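Local coordinates for protein Tubulin/ftsz, gtpase (Methanosaeta thermophila, PDB 3ZID) that binds and probably hydrolyses GTP as a tubulin- and FtsZ-like cytoskeletal protein of archaea, where it is thought to help control cell shape, at residues L201-E206 with L234-A239; A77-G82 with L160-E165; R247-N252 with P314-V319. All coordinates share one frame; numbering follows the deposited sequence.

Contact 1. Residues L201-E206 with L234-A239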
ATOM      1  N   LEU A 201      -7.473  -3.281   6.624  1.00 11.78           N
ATOM      2  CA  LEU A 201      -8.202  -2.082   6.205  1.00 12.79           C
ATOM      3  C   LEU A 201      -9.632  -2.091   6.743  1.00 13.58           C
ATOM      4  O   LEU A 201     -10.166  -1.060   7.150  1.00 14.23           O
ATOM      5  CB  LEU A 201      -8.253  -1.968   4.678  1.00 15.59           C
ATOM      6  CG  LEU A 201      -6.962  -1.597   3.929  1.00 23.01           C
ATOM      7  CD1 LEU A 201      -7.232  -1.550   2.414  1.00 27.63           C
ATOM      8  CD2 LEU A 201      -6.400  -0.286   4.444  1.00 19.26           C
ATOM      9  N   LEU A 202     -10.252  -3.267   6.687  1.00 11.71           N
ATOM     10  CA  LEU A 202     -11.607  -3.436   7.201  1.00 17.64           C
ATOM     11  C   LEU A 202     -11.667  -3.217   8.708  1.00 12.90           C
ATOM     12  O   LEU A 202     -12.594  -2.584   9.210  1.00 18.08           O
ATOM     13  CB  LEU A 202     -12.161  -4.801   6.810  1.00 16.25           C
ATOM     14  CG  LEU A 202     -12.583  -4.819   5.338  1.00 15.43           C
ATOM     15  CD1 LEU A 202     -12.889  -6.237   4.894  1.00 17.01           C
ATOM     16  CD2 LEU A 202     -13.800  -3.892   5.148  1.00 17.73           C
ATOM     17  N   PHE A 203     -10.662  -3.706   9.418  1.00 14.31           N
ATOM     18  CA  PHE A 203     -10.548  -3.471  10.855  1.00 16.79           C
ATOM     19  C   PHE A 203     -10.399  -1.947  11.066  1.00 19.51           C
ATOM     20  O   PHE A 203     -11.081  -1.357  11.906  1.00 17.41           O
ATOM     21  CB  PHE A 203      -9.340  -4.261  11.398  1.00 20.34           C
ATOM     22  CG  PHE A 203      -9.198  -4.271  12.908  1.00 22.44           C
ATOM     23  CD1 PHE A 203     -10.061  -3.576  13.726  1.00 24.10           C
ATOM     24  CD2 PHE A 203      -8.182  -5.007  13.499  1.00 21.07           C
ATOM     25  CE1 PHE A 203      -9.908  -3.600  15.121  1.00 25.38           C
ATOM     26  CE2 PHE A 203      -8.019  -5.037  14.881  1.00 20.57           C
ATOM     27  CZ  PHE A 203      -8.883  -4.322  15.691  1.00 17.62           C
ATOM     28  N   LEU A 204      -9.516  -1.309  10.303  1.00 20.00           N
ATOM     29  CA  LEU A 204      -9.311   0.144  10.416  1.00 19.15           C
ATOM     30  C   LEU A 204     -10.608   0.956  10.221  1.00 21.24           C
ATOM     31  O   LEU A 204     -10.912   1.861  10.993  1.00 19.60           O
ATOM     32  CB  LEU A 204      -8.257   0.606   9.421  1.00 15.59           C
ATOM     33  CG  LEU A 204      -7.974   2.114   9.344  1.00 20.82           C
ATOM     34  CD1 LEU A 204      -7.535   2.656  10.703  1.00 20.56           C
ATOM     35  CD2 LEU A 204      -6.923   2.408   8.252  1.00 17.60           C
ATOM     36  N   ILE A 205     -11.359   0.623   9.180  1.00 17.03           N
ATOM     37  CA  ILE A 205     -12.614   1.280   8.897  1.00 16.72           C
ATOM     38  C   ILE A 205     -13.622   1.062  10.027  1.00 17.88           C
ATOM     39  O   ILE A 205     -14.238   2.007  10.494  1.00 17.40           O
ATOM     40  CB  ILE A 205     -13.183   0.767   7.566  1.00 19.17           C
ATOM     41  CG1 ILE A 205     -12.329   1.287   6.405  1.00 18.41           C
ATOM     42  CG2 ILE A 205     -14.630   1.207   7.387  1.00 21.48           C
ATOM     43  CD1 ILE A 205     -12.436   0.442   5.157  1.00 19.87           C
ATOM     44  N   GLU A 206     -13.745  -0.180  10.487  1.00 15.68           N
ATOM     45  CA  GLU A 206     -14.613  -0.511  11.627  1.00 20.19           C
ATOM     46  C   GLU A 206     -14.269   0.304  12.878  1.00 17.42           C
ATOM     47  O   GLU A 206     -15.139   0.907  13.494  1.00 27.95           O
ATOM     48  CB  GLU A 206     -14.550  -2.011  11.934  1.00 19.38           C
ATOM     49  CG  GLU A 206     -15.597  -2.469  12.953  1.00 33.04           C
ATOM     50  CD  GLU A 206     -15.770  -3.977  12.993  1.00 40.57           C
ATOM     51  OE1 GLU A 206     -14.756  -4.700  13.102  1.00 35.43           O
ATOM     52  OE2 GLU A 206     -16.930  -4.433  12.918  1.00 49.76           O
ATOM     53  N   LEU A 234       0.461  -0.861   8.631  1.00 15.44           N
ATOM     54  CA  LEU A 234      -0.515  -1.387   9.577  1.00 19.56           C
ATOM     55  C   LEU A 234       0.038  -2.666  10.208  1.00 22.55           C
ATOM     56  O   LEU A 234       0.554  -3.547   9.515  1.00 20.89           O
ATOM     57  CB  LEU A 234      -1.831  -1.711   8.872  1.00 13.23           C
ATOM     58  CG  LEU A 234      -2.550  -0.551   8.205  1.00 18.68           C
ATOM     59  CD1 LEU A 234      -3.834  -1.032   7.525  1.00 12.52           C
ATOM     60  CD2 LEU A 234      -2.886   0.514   9.242  1.00 24.64           C
ATOM     61  N   GLY A 235      -0.113  -2.785  11.518  1.00 21.55           N
ATOM     62  CA  GLY A 235       0.199  -4.025  12.213  1.00 22.31           C
ATOM     63  C   GLY A 235      -1.077  -4.690  12.739  1.00 22.34           C
ATOM     64  O   GLY A 235      -2.122  -4.065  12.861  1.00 21.41           O
ATOM     65  N   TYR A 236      -0.995  -5.975  13.032  1.00 19.77           N
ATOM     66  CA  TYR A 236      -2.197  -6.709  13.348  1.00 23.70           C
ATOM     67  C   TYR A 236      -1.840  -7.945  14.126  1.00 25.32           C
ATOM     68  O   TYR A 236      -0.804  -8.555  13.881  1.00 24.87           O
ATOM     69  CB  TYR A 236      -2.878  -7.125  12.063  1.00 20.18           C
ATOM     70  CG  TYR A 236      -4.178  -7.863  12.218  1.00 23.26           C
ATOM     71  CD1 TYR A 236      -4.224  -9.245  12.337  1.00 23.16           C
ATOM     72  CD2 TYR A 236      -5.376  -7.167  12.198  1.00 26.59           C
ATOM     73  CE1 TYR A 236      -5.436  -9.906  12.442  1.00 19.29           C
ATOM     74  CE2 TYR A 236      -6.570  -7.809  12.295  1.00 30.24           C
ATOM     75  CZ  TYR A 236      -6.602  -9.170  12.430  1.00 26.83           C
ATOM     76  OH  TYR A 236      -7.833  -9.771  12.525  1.00 32.81           O
ATOM     77  N   TYR A 237      -2.689  -8.295  15.083  1.00 16.37           N
ATOM     78  CA  TYR A 237      -2.563  -9.559  15.774  1.00 17.90           C
ATOM     79  C   TYR A 237      -3.887  -9.994  16.332  1.00 16.79           C
ATOM     80  O   TYR A 237      -4.538  -9.233  17.025  1.00 17.65           O
ATOM     81  CB  TYR A 237      -1.553  -9.466  16.902  1.00 23.32           C
ATOM     82  CG  TYR A 237      -1.399 -10.776  17.650  1.00 29.77           C
ATOM     83  CD1 TYR A 237      -0.627 -11.815  17.148  1.00 27.04           C
ATOM     84  CD2 TYR A 237      -2.060 -10.971  18.854  1.00 28.39           C
ATOM     85  CE1 TYR A 237      -0.504 -13.004  17.845  1.00 22.16           C
ATOM     86  CE2 TYR A 237      -1.934 -12.148  19.554  1.00 29.10           C
ATOM     87  CZ  TYR A 237      -1.170 -13.155  19.042  1.00 22.38           C
ATOM     88  OH  TYR A 237      -1.076 -14.315  19.743  1.00 28.36           O
ATOM     89  N   GLN A 238      -4.279 -11.210  15.998  1.00 19.18           N
ATOM     90  CA  GLN A 238      -5.473 -11.835  16.548  1.00 22.15           C
ATOM     91  C   GLN A 238      -5.059 -12.814  17.644  1.00 24.09           C
ATOM     92  O   GLN A 238      -4.382 -13.779  17.356  1.00 23.72           O
ATOM     93  CB  GLN A 238      -6.198 -12.605  15.460  1.00 27.10           C
ATOM     94  CG  GLN A 238      -7.315 -13.469  15.984  1.00 26.19           C
ATOM     95  CD  GLN A 238      -8.478 -12.648  16.423  1.00 25.52           C
ATOM     96  OE1 GLN A 238      -9.139 -12.066  15.590  1.00 25.54           O
ATOM     97  NE2 GLN A 238      -8.725 -12.567  17.731  1.00 26.49           N
ATOM     98  N   ALA A 239      -5.439 -12.554  18.888  1.00 27.33           N
ATOM     99  CA  ALA A 239      -5.144 -13.459  19.997  1.00 29.78           C
ATOM    100  C   ALA A 239      -6.029 -14.702  20.002  1.00 35.44           C
ATOM    101  O   ALA A 239      -7.117 -14.694  19.424  1.00 28.05           O
ATOM    102  CB  ALA A 239      -5.272 -12.727  21.345  1.00 23.45           C
TER
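F203 of helix 186-210 meets Y236 of strand 232-238 where this contact is most closely packed, with F203 CD2 only 3.4 Å from Y236 CE2. The rings meet at their edges, with planes nearly perpendicular (88°) and centroids 5.9 Å apart, so neither is stacked on the other. Y236 CD2 follows at 3.8 Å from F203 CD2, in the plane of the phenylalanine ring. F203 is carried out towards the strand by a CG anti to its backbone N (chi1 -172°), while Y236, itself trans about chi1, swings its ring back to the helix although its first bond runs alongside it. At the other end the fit is looser: L201 starts off away from the strand, and its CD2 reaches CD1 of L234 at 4.1 Å, the two leucines crossing at about a right angle.

The looser leucine end is nevertheless buried, L201 also touching M109 of the GTPase-domain sheet, whereas in the tighter aromatic pair F203 is buried and Y236 remains partly exposed. The tyrosine hydroxyl is hydrogen-bonded to NH1 of R315, and the same arginine makes a cation-pi contact with F203, tying both rings to strand 315-322.

This is the face of the long central helix of the tubulin/FtsZ fold that packs against the sheet of the C-terminal domain. With only apolar carbons meeting across it, shape and hydrophobic burial should hold helix and strand together here, while R315 supplies a charge that probably fixes the orientation of the two aromatic groups.

Contact 2. Residues A77-G82 with L160-E165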
ATOM      1  N   ALA A  77       4.167  -2.063 -18.289  1.00 34.62           N
ATOM      2  CA  ALA A  77       4.839  -1.488 -17.125  1.00 42.01           C
ATOM      3  C   ALA A  77       5.388  -0.101 -17.448  1.00 36.92           C
ATOM      4  O   ALA A  77       6.239   0.430 -16.730  1.00 37.78           O
ATOM      5  CB  ALA A  77       5.951  -2.410 -16.638  1.00 42.20           C
ATOM      6  N   ASN A  78       4.878   0.488 -18.526  1.00 33.69           N
ATOM      7  CA  ASN A  78       5.320   1.802 -18.978  1.00 35.55           C
ATOM      8  C   ASN A  78       4.556   2.935 -18.313  1.00 30.66           C
ATOM      9  O   ASN A  78       3.421   3.219 -18.680  1.00 27.36           O
ATOM     10  CB  ASN A  78       5.175   1.894 -20.499  1.00 37.46           C
ATOM     11  CG  ASN A  78       5.834   3.136 -21.093  1.00 36.58           C
ATOM     12  OD1 ASN A  78       5.977   4.174 -20.444  1.00 40.06           O
ATOM     13  ND2 ASN A  78       6.237   3.023 -22.345  1.00 39.77           N
ATOM     14  N   ARG A  79       5.183   3.583 -17.337  1.00 35.83           N
ATOM     15  CA  ARG A  79       4.520   4.648 -16.587  1.00 29.77           C
ATOM     16  C   ARG A  79       4.200   5.868 -17.447  1.00 32.65           C
ATOM     17  O   ARG A  79       3.213   6.560 -17.193  1.00 31.35           O
ATOM     18  CB  ARG A  79       5.348   5.025 -15.356  1.00 24.40           C
ATOM     19  CG  ARG A  79       5.331   3.882 -14.324  1.00 25.27           C
ATOM     20  CD  ARG A  79       6.133   4.163 -13.062  1.00 30.31           C
ATOM     21  NE  ARG A  79       6.360   5.582 -12.777  1.00 38.94           N
ATOM     22  CZ  ARG A  79       5.553   6.351 -12.057  1.00 34.48           C
ATOM     23  NH1 ARG A  79       4.431   5.864 -11.551  1.00 31.34           N
ATOM     24  NH2 ARG A  79       5.873   7.613 -11.846  1.00 37.34           N
ATOM     25  N   SER A  80       5.011   6.122 -18.474  1.00 35.10           N
ATOM     26  CA  SER A  80       4.730   7.245 -19.364  1.00 37.13           C
ATOM     27  C   SER A  80       3.405   7.030 -20.074  1.00 29.49           C
ATOM     28  O   SER A  80       2.562   7.931 -20.135  1.00 29.76           O
ATOM     29  CB  SER A  80       5.847   7.444 -20.404  1.00 45.86           C
ATOM     30  OG  SER A  80       6.921   8.219 -19.890  1.00 47.80           O
ATOM     31  N   LYS A  81       3.207   5.821 -20.586  1.00 28.01           N
ATOM     32  CA  LYS A  81       1.960   5.495 -21.256  1.00 27.36           C
ATOM     33  C   LYS A  81       0.813   5.503 -20.259  1.00 32.99           C
ATOM     34  O   LYS A  81      -0.305   5.926 -20.565  1.00 29.07           O
ATOM     35  CB  LYS A  81       2.072   4.147 -21.958  1.00 26.62           C
ATOM     36  CG  LYS A  81       2.900   4.230 -23.232  1.00 25.78           C
ATOM     37  CD  LYS A  81       2.482   3.169 -24.229  1.00 39.01           C
ATOM     38  CE  LYS A  81       2.691   3.666 -25.655  1.00 52.15           C
ATOM     39  NZ  LYS A  81       2.304   2.652 -26.677  1.00 63.06           N
ATOM     40  N   GLY A  82       1.111   5.067 -19.045  1.00 32.19           N
ATOM     41  CA  GLY A  82       0.123   5.092 -17.993  1.00 31.02           C
ATOM     42  C   GLY A  82      -0.371   6.498 -17.749  1.00 33.77           C
ATOM     43  O   GLY A  82      -1.575   6.740 -17.679  1.00 36.40           O
ATOM     44  N   LEU A 160       6.901   6.123  -5.743  1.00 20.78           N
ATOM     45  CA  LEU A 160       6.955   6.543  -4.340  1.00 25.01           C
ATOM     46  C   LEU A 160       7.267   8.038  -4.210  1.00 31.23           C
ATOM     47  O   LEU A 160       6.715   8.733  -3.341  1.00 25.55           O
ATOM     48  CB  LEU A 160       7.958   5.697  -3.550  1.00 26.98           C
ATOM     49  CG  LEU A 160       7.507   4.259  -3.257  1.00 33.15           C
ATOM     50  CD1 LEU A 160       8.687   3.397  -2.793  1.00 30.97           C
ATOM     51  CD2 LEU A 160       6.369   4.260  -2.218  1.00 25.45           C
ATOM     52  N   ARG A 161       8.153   8.531  -5.076  1.00 29.23           N
ATOM     53  CA  ARG A 161       8.446   9.960  -5.106  1.00 34.72           C
ATOM     54  C   ARG A 161       7.215  10.791  -5.415  1.00 34.28           C
ATOM     55  O   ARG A 161       6.930  11.758  -4.707  1.00 39.81           O
ATOM     56  CB  ARG A 161       9.564  10.283  -6.104  1.00 33.61           C
ATOM     57  CG  ARG A 161      10.939   9.899  -5.601  1.00 45.20           C
ATOM     58  CD  ARG A 161      12.000   9.937  -6.700  1.00 54.68           C
ATOM     59  NE  ARG A 161      12.262  11.286  -7.196  1.00 56.35           N
ATOM     60  CZ  ARG A 161      13.304  11.603  -7.955  1.00 54.09           C
ATOM     61  NH1 ARG A 161      14.181  10.670  -8.289  1.00 53.70           N
ATOM     62  NH2 ARG A 161      13.478  12.848  -8.369  1.00 57.91           N
ATOM     63  N   GLU A 162       6.470  10.415  -6.449  1.00 34.77           N
ATOM     64  CA  GLU A 162       5.258  11.158  -6.787  1.00 39.51           C
ATOM     65  C   GLU A 162       4.192  11.134  -5.696  1.00 36.98           C
ATOM     66  O   GLU A 162       3.492  12.129  -5.506  1.00 37.89           O
ATOM     67  CB  GLU A 162       4.651  10.661  -8.095  1.00 40.58           C
ATOM     68  CG  GLU A 162       5.453  11.015  -9.319  1.00 49.81           C
ATOM     69  CD  GLU A 162       4.935  10.325 -10.559  1.00 54.21           C
ATOM     70  OE1 GLU A 162       3.836   9.731 -10.499  1.00 52.21           O
ATOM     71  OE2 GLU A 162       5.615  10.399 -11.599  1.00 62.01           O
ATOM     72  N   MET A 163       4.079  10.007  -4.990  1.00 34.37           N
ATOM     73  CA  MET A 163       3.113   9.849  -3.896  1.00 36.33           C
ATOM     74  C   MET A 163       3.363  10.866  -2.792  1.00 37.50           C
ATOM     75  O   MET A 163       2.447  11.531  -2.324  1.00 40.25           O
ATOM     76  CB  MET A 163       3.203   8.439  -3.291  1.00 36.01           C
ATOM     77  CG  MET A 163       2.445   7.336  -4.027  1.00 37.45           C
ATOM     78  SD  MET A 163       0.686   7.669  -4.254  1.00 40.84           S
ATOM     79  CE  MET A 163       0.171   6.053  -4.775  1.00 34.43           C
ATOM     80  N   ILE A 164       4.617  10.977  -2.384  1.00 37.92           N
ATOM     81  CA  ILE A 164       5.025  11.955  -1.395  1.00 37.48           C
ATOM     82  C   ILE A 164       4.757  13.365  -1.902  1.00 37.40           C
ATOM     83  O   ILE A 164       4.206  14.209  -1.184  1.00 37.77           O
ATOM     84  CB  ILE A 164       6.519  11.805  -1.086  1.00 46.60           C
ATOM     85  CG1 ILE A 164       6.789  10.461  -0.416  1.00 47.87           C
ATOM     86  CG2 ILE A 164       7.019  12.943  -0.211  1.00 50.40           C
ATOM     87  CD1 ILE A 164       8.256  10.169  -0.327  1.00 55.72           C
ATOM     88  N   GLU A 165       5.132  13.599  -3.154  1.00 37.55           N
ATOM     89  CA  GLU A 165       4.965  14.894  -3.803  1.00 42.66           C
ATOM     90  C   GLU A 165       3.511  15.364  -3.844  1.00 38.09           C
ATOM     91  O   GLU A 165       3.223  16.544  -3.730  1.00 35.85           O
ATOM     92  CB  GLU A 165       5.558  14.837  -5.213  1.00 50.85           C
ATOM     93  CG  GLU A 165       7.083  14.821  -5.203  1.00 62.83           C
ATOM     94  CD  GLU A 165       7.707  14.899  -6.590  1.00 70.69           C
ATOM     95  OE1 GLU A 165       7.037  14.521  -7.578  1.00 71.10           O
ATOM     96  OE2 GLU A 165       8.882  15.324  -6.682  1.00 73.68           O
TER
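R79 sets CG anti to its carbonyl carbon (chi1 -69°) and then bends sharply at chi3 (22°), turning one edge of the guanidinium to E162, whose chain is extended beyond CG and comes from the opposite direction. The resulting salt bridge runs through a single nitrogen: R79 NH2 is 2.8 Å from E162 OE2, with OE1 of E162 at 3.2 Å from the same NH2. The planes of the two charged groups are 48° apart, so they do not form the flat, two-pronged pair in which each nitrogen takes its own oxygen.

R79 NH1 instead hydrogen-bonds S118 OG, and E162 OE2 has a second positive partner in K83. The bridge thus joins the first turn of helix 79-98 to the end of helix 150-165 within the GTPase domain. That first turn is capped by N78, whose OD1 accepts from K81 N at 3.2 Å and, weakly, from S80 N.

The side chain of R79 comes within about 4 Å of G115, a GTP-binding residue, but stays about 8 Å from the bound GDP. Without the guanidinium, as with an alanine here, E162 would probably lose its arginine partner, and S118 this donor. With two cations around its carboxylate, E162 is likely to remain ionised, and the charge of the buried arginine is probably balanced, close to the nucleotide site.

Contact 3. Residues R247-N252 with P314-V319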
ATOM      1  N   ARG A 247      -1.353  -7.266  26.607  1.00 35.05           N
ATOM      2  CA  ARG A 247       0.042  -6.892  26.522  1.00 37.46           C
ATOM      3  C   ARG A 247       0.725  -7.616  25.378  1.00 40.91           C
ATOM      4  O   ARG A 247       1.414  -7.003  24.563  1.00 40.41           O
ATOM      5  CB  ARG A 247       0.739  -7.231  27.834  1.00 40.73           C
ATOM      6  CG  ARG A 247       2.251  -7.177  27.780  1.00 53.10           C
ATOM      7  CD  ARG A 247       2.825  -7.537  29.140  1.00 62.84           C
ATOM      8  NE  ARG A 247       4.230  -7.171  29.282  1.00 70.90           N
ATOM      9  CZ  ARG A 247       4.852  -7.075  30.453  1.00 78.85           C
ATOM     10  NH1 ARG A 247       4.185  -7.308  31.574  1.00 79.75           N
ATOM     11  NH2 ARG A 247       6.138  -6.741  30.504  1.00 83.23           N
ATOM     12  N   ALA A 248       0.526  -8.927  25.315  1.00 35.29           N
ATOM     13  CA  ALA A 248       1.144  -9.717  24.270  1.00 33.29           C
ATOM     14  C   ALA A 248       0.514  -9.375  22.933  1.00 28.89           C
ATOM     15  O   ALA A 248       1.202  -9.271  21.921  1.00 28.67           O
ATOM     16  CB  ALA A 248       1.027 -11.198  24.552  1.00 34.78           C
ATOM     17  N   ALA A 249      -0.801  -9.207  22.938  1.00 32.92           N
ATOM     18  CA  ALA A 249      -1.498  -8.830  21.726  1.00 29.44           C
ATOM     19  C   ALA A 249      -0.964  -7.484  21.219  1.00 30.94           C
ATOM     20  O   ALA A 249      -0.701  -7.364  20.042  1.00 24.04           O
ATOM     21  CB  ALA A 249      -3.000  -8.809  21.931  1.00 29.90           C
ATOM     22  N   ILE A 250      -0.792  -6.481  22.089  1.00 30.24           N
ATOM     23  CA  ILE A 250      -0.260  -5.176  21.678  1.00 22.56           C
ATOM     24  C   ILE A 250       1.146  -5.279  21.124  1.00 33.74           C
ATOM     25  O   ILE A 250       1.400  -4.790  20.027  1.00 28.85           O
ATOM     26  CB  ILE A 250      -0.285  -4.120  22.785  1.00 25.47           C
ATOM     27  CG1 ILE A 250      -1.726  -3.693  23.043  1.00 25.39           C
ATOM     28  CG2 ILE A 250       0.544  -2.898  22.362  1.00 28.79           C
ATOM     29  CD1 ILE A 250      -1.893  -2.782  24.245  1.00 30.26           C
ATOM     30  N   LYS A 251       2.043  -5.977  21.816  1.00 33.98           N
ATOM     31  CA  LYS A 251       3.423  -6.192  21.330  1.00 31.83           C
ATOM     32  C   LYS A 251       3.533  -6.913  19.989  1.00 29.42           C
ATOM     33  O   LYS A 251       4.329  -6.526  19.148  1.00 34.39           O
ATOM     34  CB  LYS A 251       4.229  -6.993  22.365  1.00 44.69           C
ATOM     35  CG  LYS A 251       5.598  -7.425  21.836  1.00 55.56           C
ATOM     36  CD  LYS A 251       6.496  -8.047  22.912  1.00 63.24           C
ATOM     37  CE  LYS A 251       7.862  -8.415  22.313  1.00 65.02           C
ATOM     38  NZ  LYS A 251       8.898  -8.756  23.342  1.00 68.96           N
ATOM     39  N   ASN A 252       2.760  -7.983  19.818  1.00 25.26           N
ATOM     40  CA  ASN A 252       2.791  -8.806  18.602  1.00 30.34           C
ATOM     41  C   ASN A 252       2.331  -8.103  17.303  1.00 30.57           C
ATOM     42  O   ASN A 252       2.695  -8.506  16.208  1.00 33.37           O
ATOM     43  CB  ASN A 252       1.947 -10.046  18.821  1.00 34.11           C
ATOM     44  CG  ASN A 252       2.632 -11.044  19.690  1.00 39.53           C
ATOM     45  OD1 ASN A 252       3.841 -10.983  19.870  1.00 34.89           O
ATOM     46  ND2 ASN A 252       1.852 -11.914  20.321  1.00 37.59           N
ATOM     47  N   PRO A 314      -9.643 -11.083  21.680  1.00 19.12           N
ATOM     48  CA  PRO A 314      -9.090  -9.775  21.335  1.00 17.52           C
ATOM     49  C   PRO A 314      -8.158  -9.769  20.119  1.00 25.21           C
ATOM     50  O   PRO A 314      -7.447 -10.735  19.865  1.00 19.14           O
ATOM     51  CB  PRO A 314      -8.336  -9.357  22.599  1.00 25.38           C
ATOM     52  CG  PRO A 314      -8.194 -10.638  23.421  1.00 30.14           C
ATOM     53  CD  PRO A 314      -9.354 -11.473  23.074  1.00 22.79           C
ATOM     54  N   ARG A 315      -8.220  -8.677  19.363  1.00 16.58           N
ATOM     55  CA  ARG A 315      -7.288  -8.437  18.281  1.00 14.07           C
ATOM     56  C   ARG A 315      -6.845  -6.978  18.363  1.00 15.52           C
ATOM     57  O   ARG A 315      -7.538  -6.107  18.919  1.00 17.86           O
ATOM     58  CB  ARG A 315      -7.899  -8.753  16.915  1.00 17.20           C
ATOM     59  CG  ARG A 315      -9.118  -7.923  16.544  1.00 18.73           C
ATOM     60  CD  ARG A 315      -9.435  -8.137  15.058  1.00 20.87           C
ATOM     61  NE  ARG A 315     -10.567  -7.320  14.626  1.00 25.68           N
ATOM     62  CZ  ARG A 315     -10.999  -7.251  13.370  1.00 24.15           C
ATOM     63  NH1 ARG A 315     -10.385  -7.948  12.427  1.00 22.44           N
ATOM     64  NH2 ARG A 315     -12.051  -6.495  13.065  1.00 21.51           N
ATOM     65  N   VAL A 316      -5.666  -6.719  17.827  1.00 14.67           N
ATOM     66  CA  VAL A 316      -5.085  -5.403  17.900  1.00 14.77           C
ATOM     67  C   VAL A 316      -4.693  -4.960  16.508  1.00 16.05           C
ATOM     68  O   VAL A 316      -4.099  -5.718  15.734  1.00 15.73           O
ATOM     69  CB  VAL A 316      -3.838  -5.380  18.816  1.00 18.48           C
ATOM     70  CG1 VAL A 316      -3.211  -3.987  18.834  1.00 21.59           C
ATOM     71  CG2 VAL A 316      -4.215  -5.803  20.236  1.00 19.88           C
ATOM     72  N   LEU A 317      -5.035  -3.723  16.208  1.00 14.49           N
ATOM     73  CA  LEU A 317      -4.548  -3.059  15.021  1.00 19.95           C
ATOM     74  C   LEU A 317      -3.632  -1.924  15.429  1.00 17.77           C
ATOM     75  O   LEU A 317      -3.965  -1.108  16.273  1.00 20.51           O
ATOM     76  CB  LEU A 317      -5.707  -2.516  14.194  1.00 16.41           C
ATOM     77  CG  LEU A 317      -5.267  -1.735  12.942  1.00 17.79           C
ATOM     78  CD1 LEU A 317      -4.943  -2.689  11.849  1.00 15.52           C
ATOM     79  CD2 LEU A 317      -6.377  -0.800  12.509  1.00 18.68           C
ATOM     80  N   SER A 318      -2.478  -1.862  14.798  1.00 15.84           N
ATOM     81  CA  SER A 318      -1.583  -0.743  15.012  1.00 27.22           C
ATOM     82  C   SER A 318      -1.403   0.044  13.711  1.00 26.99           C
ATOM     83  O   SER A 318      -1.213  -0.529  12.636  1.00 26.03           O
ATOM     84  CB  SER A 318      -0.239  -1.244  15.549  1.00 29.11           C
ATOM     85  OG  SER A 318       0.349  -2.174  14.649  1.00 32.83           O
ATOM     86  N   VAL A 319      -1.503   1.357  13.811  1.00 25.27           N
ATOM     87  CA  VAL A 319      -1.248   2.216  12.668  1.00 24.85           C
ATOM     88  C   VAL A 319       0.022   2.920  13.040  1.00 21.79           C
ATOM     89  O   VAL A 319       0.069   3.616  14.038  1.00 19.52           O
ATOM     90  CB  VAL A 319      -2.381   3.235  12.412  1.00 27.91           C
ATOM     91  CG1 VAL A 319      -2.079   4.077  11.149  1.00 22.49           C
ATOM     92  CG2 VAL A 319      -3.759   2.513  12.305  1.00 13.72           C
TER
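V316 and A249 meet where helix 246-252 lies on the mixed beta-sheet of the C-terminal domain in the tubulin/FtsZ fold, an alpha/beta layer. V316 has 65 Å² buried by the helix, A249 has 45 Å² buried by the strand and I250 26 Å². The alternation of the strand sorts its side chains: V316 points to helix 246-252, while its neighbour L317 rests on F203 and L204 of the central helix.

The valine packs against two consecutive residues of the helix. Its CG1 is anti to the backbone N (chi1 178°), which puts CG2 anti to the carbonyl carbon and leads this second methyl to the helix. CG2 touches the A249 methyl, CB, at 3.7 Å. The small alanine probably allows the close approach of the backbones, the CA atoms of I250 and V316 being 6.1 Å apart. I250 sends its first bond away from the strand, but CG1 still passes within 4.3 Å of V316 CG2, a lighter touch.

I277 of strand 270-279 packs against both I250 and V316, and Y237 of strand 232-238 against A249, so the helix sits across three neighbouring strands. S318 OG of the strand hydrogen-bonds the backbone O of S253, just past the helix end, adding a polar tie beside the hydrophobic patch. The valine methyl also comes up against the main chain of the helix: V316 CG2 lies 3.8 Å from A249 C and 4.0 Å from I250 N.

Along the chain contact 2 comes first, then contact 1, then contact 3. Contacts 1 and 3 are neighbours, their centres 9 Å apart, and share the mixed sheet: strands 232-238 and 315-322 lie side by side in it, with G235 N 2.7 Å from S318 O in a probable hydrogen bond. Helix 186-210 and helix 246-252 cover its two faces. Contact 2 belongs to the GTPase domain, beyond the chain's centre, its centre 29 Å from that of contact 1 and 34 Å from that of contact 3. Helix 186-210 carries N194 of the nucleotide site as well as contact 1, and thus physically connects the two domains.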